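Local coordinates for putative flagellar hook-associated protein (Vibrio parahaemolyticus, PDB 3PWX), which probably serves as a structural component of the bacterial flagellum, consistent with its flagellin family and its putative assignment as a hook-associated protein, at residues S39-L44 with F98-G102; M136-M140 with E196-R200. All coordinates share one frame; numbering follows the deposited sequence.

Contact 1 of 2, residues S39-L44 with F98-G102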
ATOM      1  N   SER A  39      14.611   2.608 -11.017  1.00 54.57           N
ATOM      2  CA  SER A  39      15.771   3.333 -10.516  1.00 55.51           C
ATOM      3  C   SER A  39      16.481   2.704  -9.295  1.00 54.74           C
ATOM      4  O   SER A  39      17.713   2.678  -9.256  1.00 56.68           O
ATOM      5  CB  SER A  39      15.439   4.800 -10.301  1.00 54.85           C
ATOM      6  OG  SER A  39      16.661   5.474 -10.039  1.00 59.38           O
ATOM      7  N   GLN A  40      15.734   2.199  -8.312  1.00 53.71           N
ATOM      8  CA  GLN A  40      16.335   1.456  -7.179  1.00 52.81           C
ATOM      9  C   GLN A  40      16.978   0.124  -7.566  1.00 52.95           C
ATOM     10  O   GLN A  40      17.943  -0.309  -6.940  1.00 52.93           O
ATOM     11  CB  GLN A  40      15.289   1.128  -6.149  1.00 52.20           C
ATOM     12  CG  GLN A  40      14.802   2.326  -5.381  1.00 54.02           C
ATOM     13  CD  GLN A  40      13.514   2.059  -4.620  1.00 56.00           C
ATOM     14  OE1 GLN A  40      12.610   2.898  -4.614  1.00 62.02           O
ATOM     15  NE2 GLN A  40      13.403   0.881  -4.001  1.00 56.33           N
ATOM     16  N   GLU A  41      16.400  -0.518  -8.560  1.00 53.19           N
ATOM     17  CA  GLU A  41      16.827  -1.798  -9.059  1.00 54.26           C
ATOM     18  C   GLU A  41      18.185  -1.664  -9.700  1.00 55.40           C
ATOM     19  O   GLU A  41      19.045  -2.537  -9.520  1.00 55.56           O
ATOM     20  CB  GLU A  41      15.862  -2.282 -10.134  1.00 55.73           C
ATOM     21  CG  GLU A  41      14.904  -3.419  -9.761  1.00 59.79           C
ATOM     22  CD  GLU A  41      13.707  -3.595 -10.781  1.00 65.04           C
ATOM     23  OE1 GLU A  41      12.971  -2.615 -11.108  1.00 66.32           O
ATOM     24  OE2 GLU A  41      13.488  -4.733 -11.229  1.00 68.31           O
ATOM     25  N   THR A  42      18.398  -0.580 -10.448  1.00 55.86           N
ATOM     26  CA  THR A  42      19.718  -0.332 -11.055  1.00 56.96           C
ATOM     27  C   THR A  42      20.749  -0.263  -9.951  1.00 55.43           C
ATOM     28  O   THR A  42      21.789  -0.902 -10.047  1.00 57.02           O
ATOM     29  CB  THR A  42      19.723   1.017 -11.796  1.00 59.56           C
ATOM     30  OG1 THR A  42      18.900   0.936 -12.973  1.00 62.21           O
ATOM     31  CG2 THR A  42      21.145   1.468 -12.177  1.00 59.22           C
ATOM     32  N   HIS A  43      20.477   0.498  -8.893  1.00 54.84           N
ATOM     33  CA  HIS A  43      21.480   0.647  -7.811  1.00 54.76           C
ATOM     34  C   HIS A  43      21.676  -0.666  -7.090  1.00 54.26           C
ATOM     35  O   HIS A  43      22.853  -1.026  -6.769  1.00 54.58           O
ATOM     36  CB  HIS A  43      21.193   1.790  -6.815  1.00 54.46           C
ATOM     37  CG  HIS A  43      21.169   3.144  -7.452  1.00 55.16           C
ATOM     38  ND1 HIS A  43      22.310   3.752  -7.951  1.00 56.23           N
ATOM     39  CD2 HIS A  43      20.141   3.985  -7.709  1.00 55.09           C
ATOM     40  CE1 HIS A  43      21.982   4.923  -8.468  1.00 56.83           C
ATOM     41  NE2 HIS A  43      20.675   5.089  -8.329  1.00 56.11           N
ATOM     42  N   LEU A  44      20.580  -1.413  -6.891  1.00 53.66           N
ATOM     43  CA  LEU A  44      20.753  -2.695  -6.260  1.00 53.39           C
ATOM     44  C   LEU A  44      21.510  -3.677  -7.144  1.00 54.04           C
ATOM     45  O   LEU A  44      22.387  -4.359  -6.640  1.00 54.14           O
ATOM     46  CB  LEU A  44      19.502  -3.279  -5.711  1.00 52.83           C
ATOM     47  CG  LEU A  44      18.913  -2.460  -4.548  1.00 52.31           C
ATOM     48  CD1 LEU A  44      17.532  -3.014  -4.228  1.00 51.99           C
ATOM     49  CD2 LEU A  44      19.851  -2.432  -3.318  1.00 52.24           C
ATOM     50  N   PHE A  98      17.852  11.388  -0.902  1.00 56.89           N
ATOM     51  CA  PHE A  98      18.491  10.076  -0.733  1.00 56.17           C
ATOM     52  C   PHE A  98      17.519   8.911  -0.903  1.00 55.01           C
ATOM     53  O   PHE A  98      16.653   8.691  -0.115  1.00 54.63           O
ATOM     54  CB  PHE A  98      19.293   9.971   0.562  1.00 56.47           C
ATOM     55  CG  PHE A  98      20.507  10.835   0.569  1.00 57.69           C
ATOM     56  CD1 PHE A  98      21.692  10.406  -0.042  1.00 57.93           C
ATOM     57  CD2 PHE A  98      20.457  12.104   1.120  1.00 58.77           C
ATOM     58  CE1 PHE A  98      22.836  11.249  -0.061  1.00 59.29           C
ATOM     59  CE2 PHE A  98      21.581  12.929   1.109  1.00 60.13           C
ATOM     60  CZ  PHE A  98      22.769  12.510   0.525  1.00 60.41           C
ATOM     61  N   LEU A  99      17.700   8.153  -1.966  1.00 54.64           N
ATOM     62  CA  LEU A  99      16.826   7.059  -2.325  1.00 53.77           C
ATOM     63  C   LEU A  99      16.625   6.024  -1.217  1.00 53.18           C
ATOM     64  O   LEU A  99      15.609   5.383  -1.121  1.00 52.68           O
ATOM     65  CB  LEU A  99      17.481   6.398  -3.555  1.00 53.79           C
ATOM     66  CG  LEU A  99      16.842   6.630  -4.942  1.00 53.94           C
ATOM     67  CD1 LEU A  99      16.198   8.048  -5.147  1.00 54.48           C
ATOM     68  CD2 LEU A  99      17.843   6.254  -6.102  1.00 54.44           C
ATOM     69  N   PHE A 100      17.629   5.835  -0.379  1.00 53.37           N
ATOM     70  CA  PHE A 100      17.668   4.591   0.423  1.00 52.89           C
ATOM     71  C   PHE A 100      17.714   4.857   1.881  1.00 53.17           C
ATOM     72  O   PHE A 100      18.027   3.906   2.646  1.00 52.99           O
ATOM     73  CB  PHE A 100      18.868   3.664   0.086  1.00 52.83           C
ATOM     74  CG  PHE A 100      18.744   2.990  -1.213  1.00 52.59           C
ATOM     75  CD1 PHE A 100      19.658   3.239  -2.212  1.00 53.04           C
ATOM     76  CD2 PHE A 100      17.673   2.089  -1.474  1.00 52.09           C
ATOM     77  CE1 PHE A 100      19.551   2.596  -3.425  1.00 52.99           C
ATOM     78  CE2 PHE A 100      17.551   1.499  -2.684  1.00 52.03           C
ATOM     79  CZ  PHE A 100      18.510   1.747  -3.668  1.00 52.49           C
ATOM     80  N   SER A 101      17.416   6.101   2.246  1.00 53.72           N
ATOM     81  CA  SER A 101      17.422   6.545   3.622  1.00 54.24           C
ATOM     82  C   SER A 101      16.111   6.423   4.431  1.00 54.19           C
ATOM     83  O   SER A 101      16.002   6.964   5.567  1.00 54.86           O
ATOM     84  CB  SER A 101      17.931   8.001   3.649  1.00 55.18           C
ATOM     85  OG  SER A 101      19.365   7.996   3.444  1.00 55.55           O
ATOM     86  N   GLY A 102      15.112   5.728   3.919  1.00 53.59           N
ATOM     87  CA  GLY A 102      13.889   5.687   4.677  1.00 53.77           C
ATOM     88  C   GLY A 102      13.260   7.084   4.646  1.00 54.32           C
ATOM     89  O   GLY A 102      13.212   7.706   3.614  1.00 54.23           O
TER

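Contact 2 of 2, residues M136-M140 with E196-R200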
HETATM    1  N   MSE A 136       0.735   1.622  -2.467  1.00 53.96           N
HETATM    2  CA  MSE A 136       1.807   0.641  -2.733  1.00 53.61           C
HETATM    3  C   MSE A 136       3.087   1.210  -2.122  1.00 53.11           C
HETATM    4  O   MSE A 136       3.323   2.436  -2.235  1.00 52.90           O
HETATM    5  CB  MSE A 136       1.966   0.436  -4.216  1.00 53.41           C
HETATM    6  CG  MSE A 136       3.335  -0.044  -4.616  1.00 57.06           C
HETATM    7 SE   MSE A 136       3.401  -2.025  -4.415  1.00 68.38          SE
HETATM    8  CE  MSE A 136       1.645  -2.232  -5.383  1.00 65.46           C
ATOM      9  N   ASP A 137       3.870   0.385  -1.421  1.00 53.07           N
ATOM     10  CA  ASP A 137       5.128   0.865  -0.819  1.00 52.70           C
ATOM     11  C   ASP A 137       6.122   1.107  -1.921  1.00 52.20           C
ATOM     12  O   ASP A 137       6.220   0.327  -2.839  1.00 52.15           O
ATOM     13  CB  ASP A 137       5.670  -0.127   0.221  1.00 52.88           C
ATOM     14  CG  ASP A 137       4.686  -0.348   1.413  1.00 54.74           C
ATOM     15  OD1 ASP A 137       3.769   0.512   1.694  1.00 54.27           O
ATOM     16  OD2 ASP A 137       4.845  -1.396   2.093  1.00 59.49           O
ATOM     17  N   SER A 138       6.872   2.190  -1.846  1.00 52.01           N
ATOM     18  CA  SER A 138       7.663   2.677  -2.973  1.00 51.79           C
ATOM     19  C   SER A 138       9.126   2.793  -2.669  1.00 51.64           C
ATOM     20  O   SER A 138       9.938   3.071  -3.591  1.00 52.62           O
ATOM     21  CB  SER A 138       7.100   4.041  -3.418  1.00 51.96           C
ATOM     22  OG  SER A 138       7.268   5.009  -2.386  1.00 52.16           O
ATOM     23  N   ASN A 139       9.537   2.533  -1.431  1.00 51.67           N
ATOM     24  CA  ASN A 139      10.982   2.535  -1.179  1.00 51.59           C
ATOM     25  C   ASN A 139      11.638   1.237  -0.685  1.00 51.48           C
ATOM     26  O   ASN A 139      10.937   0.342  -0.215  1.00 52.50           O
ATOM     27  CB  ASN A 139      11.352   3.688  -0.266  1.00 51.87           C
ATOM     28  CG  ASN A 139      10.803   3.537   1.145  1.00 53.65           C
ATOM     29  OD1 ASN A 139       9.643   3.129   1.383  1.00 52.68           O
ATOM     30  ND2 ASN A 139      11.648   3.895   2.111  1.00 55.93           N
HETATM   31  N   MSE A 140      12.965   1.115  -0.854  1.00 51.42           N
HETATM   32  CA  MSE A 140      13.736   0.098  -0.124  1.00 51.41           C
HETATM   33  C   MSE A 140      14.650   0.861   0.834  1.00 51.59           C
HETATM   34  O   MSE A 140      14.860   2.047   0.651  1.00 51.75           O
HETATM   35  CB  MSE A 140      14.557  -0.814  -1.038  1.00 51.34           C
HETATM   36  CG  MSE A 140      13.776  -1.763  -1.931  1.00 52.92           C
HETATM   37 SE   MSE A 140      12.485  -2.917  -0.977  1.00 66.53          SE
HETATM   38  CE  MSE A 140      13.729  -3.944   0.128  1.00 62.27           C
ATOM     39  N   GLU A 196      11.565  -8.519  -4.445  1.00 53.76           N
ATOM     40  CA  GLU A 196      10.422  -7.836  -3.902  1.00 53.60           C
ATOM     41  C   GLU A 196      10.044  -6.693  -4.827  1.00 53.26           C
ATOM     42  O   GLU A 196       8.895  -6.524  -5.141  1.00 53.65           O
ATOM     43  CB  GLU A 196      10.671  -7.375  -2.480  1.00 53.24           C
ATOM     44  CG  GLU A 196       9.391  -7.075  -1.761  1.00 55.00           C
ATOM     45  CD  GLU A 196       9.563  -6.219  -0.501  1.00 58.28           C
ATOM     46  OE1 GLU A 196      10.545  -6.431   0.248  1.00 55.27           O
ATOM     47  OE2 GLU A 196       8.658  -5.358  -0.265  1.00 57.87           O
ATOM     48  N   ILE A 197      10.996  -5.941  -5.336  1.00 52.86           N
ATOM     49  CA  ILE A 197      10.634  -4.943  -6.326  1.00 52.75           C
ATOM     50  C   ILE A 197       9.944  -5.500  -7.579  1.00 53.37           C
ATOM     51  O   ILE A 197       8.989  -4.907  -8.099  1.00 53.44           O
ATOM     52  CB  ILE A 197      11.825  -4.131  -6.730  1.00 52.50           C
ATOM     53  CG1 ILE A 197      12.091  -3.026  -5.719  1.00 52.00           C
ATOM     54  CG2 ILE A 197      11.625  -3.546  -8.126  1.00 52.79           C
ATOM     55  CD1 ILE A 197      13.566  -2.680  -5.523  1.00 51.89           C
ATOM     56  N   GLY A 198      10.410  -6.626  -8.089  1.00 53.92           N
ATOM     57  CA  GLY A 198       9.713  -7.238  -9.240  1.00 54.72           C
ATOM     58  C   GLY A 198       8.270  -7.599  -8.947  1.00 55.08           C
ATOM     59  O   GLY A 198       7.457  -7.432  -9.784  1.00 55.48           O
ATOM     60  N   GLY A 199       7.947  -8.107  -7.761  1.00 55.09           N
ATOM     61  CA  GLY A 199       6.582  -8.336  -7.320  1.00 55.54           C
ATOM     62  C   GLY A 199       5.793  -7.028  -7.245  1.00 55.02           C
ATOM     63  O   GLY A 199       4.607  -6.989  -7.613  1.00 55.51           O
ATOM     64  N   ARG A 200       6.412  -5.944  -6.771  1.00 54.17           N
ATOM     65  CA  ARG A 200       5.742  -4.634  -6.846  1.00 53.79           C
ATOM     66  C   ARG A 200       5.354  -4.239  -8.271  1.00 54.03           C
ATOM     67  O   ARG A 200       4.184  -4.006  -8.561  1.00 54.36           O
ATOM     68  CB  ARG A 200       6.549  -3.554  -6.153  1.00 53.05           C
ATOM     69  CG  ARG A 200       6.328  -3.624  -4.616  1.00 53.70           C
ATOM     70  CD  ARG A 200       7.226  -2.588  -3.922  1.00 54.18           C
ATOM     71  NE  ARG A 200       7.451  -2.907  -2.526  1.00 53.02           N
ATOM     72  CZ  ARG A 200       8.298  -2.230  -1.762  1.00 54.22           C
ATOM     73  NH1 ARG A 200       8.994  -1.207  -2.271  1.00 51.77           N
ATOM     74  NH2 ARG A 200       8.458  -2.574  -0.482  1.00 55.59           N
TER

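Contact 1 of 2, residues S39-L44 with F98-G102
Phe100 drives its ring edge-first toward helix 7-61, meeting one turn of it at Gln40 and His43. CE1 of Phe100 lies 3.9 Å from CB of His43, close to the ring plane. At the same edge, CZ of Phe100 comes 3.9 Å from the backbone O of Gln40. O of Gln40 also accepts the helix hydrogen bond from N of Leu44 (2.9 Å). With CG beside its backbone N (chi1 -72°), Phe100 swings its ring out of the turn and onto the helix.

Apolar contacts extend the patch. CE2 of Phe100 packs 3.9 Å from CG of Gln40, and CG of Leu44 stands oblique to the ring, 4.3 Å from CZ of Phe100. CD2 of Leu99 packs obliquely against the His43 imidazole, 3.6 Å from CD2 of His43, the two side chains crossing at about a right angle.

Both segments fall in the flagellin N-terminal helical region, and 39-44 reaches the end of a predicted coiled coil. Phe98 to Ser101 form a type I beta turn in the long loop between helix 71-89 and strand 110-111. Helix 172-223 packs against segment 39-44, with Ala193 and Met194 at Leu44 and Ile197 at Gln40.

Contact 2 of 2, residues M136-M140 with E196-R200
Met136, modelled as selenomethionine, overlaps the aliphatic part of Arg200: its SE sits 3.3 Å from CG of Arg200, a tight approach, and also touches CB and CD. CG of Met136 is anti to the backbone N (chi1 155°), and the bends beyond it turn the selenium onto the arginine chain, which runs extended from CG to NE, and the two chains meet at a slant.

Farther out, the guanidinium threads between backbone and side chains of segment 136-140. Asp137 lies over one face, with its CB 3.8 Å from NH2 of Arg200 and its carbonyl O on the same side. O of Asp137 is 3.2 Å from NH1 of Arg200, but the angle is too poor for a hydrogen bond. The bond goes instead from NH1 of Arg200 to O of Asn139, also at 3.2 Å: it is almost straight (174°) and lies in the guanidinium plane, though the donor stands well above the plane of the carbonyl. SE of Met140 comes in obliquely from the other side of the guanidinium. CG of Met140 packs 3.7 Å from CD1 of Ile197, one helical turn back.

Within the helix, Glu196 OE2 forms a salt bridge with Arg200 NH2 at 2.8 Å, its hydrogen bond weak in angle. Lys132 of the second subunit makes a long, weak ion pair with the same carboxylate, and Met136 lies in an antiparallel ladder that continues into that subunit. The Asn139 amide is hydrogen-bonded to N of Arg126 through OD1 and to O of Asp124 through ND2.

The charge of this buried arginine is probably offset in part by Glu196, with the more distant Asp137 carboxylate probably adding to the field, while its straight bond to Asn139 O ties the loop that follows strand 134-137 to helix 172-223.

Overall arrangement
The two contacts follow one another along the chain, contact 1 closing before contact 2 opens, and their centres are 11 Å apart near the middle of the elongated molecule. Contact 1 seats the loop after helix 71-89 on helix 7-61; contact 2 seats the end of strand 134-137 and the loop after it on helix 172-223. They meet directly: Gln40 and Phe100 both touch Met140, while Glu41 packs on Ile197. Together they bring the two long helices, the loop and the hairpin into one packed region. Strand 134-137 pairs antiparallel with a strand of the second subunit, so the sheet runs on across the interface.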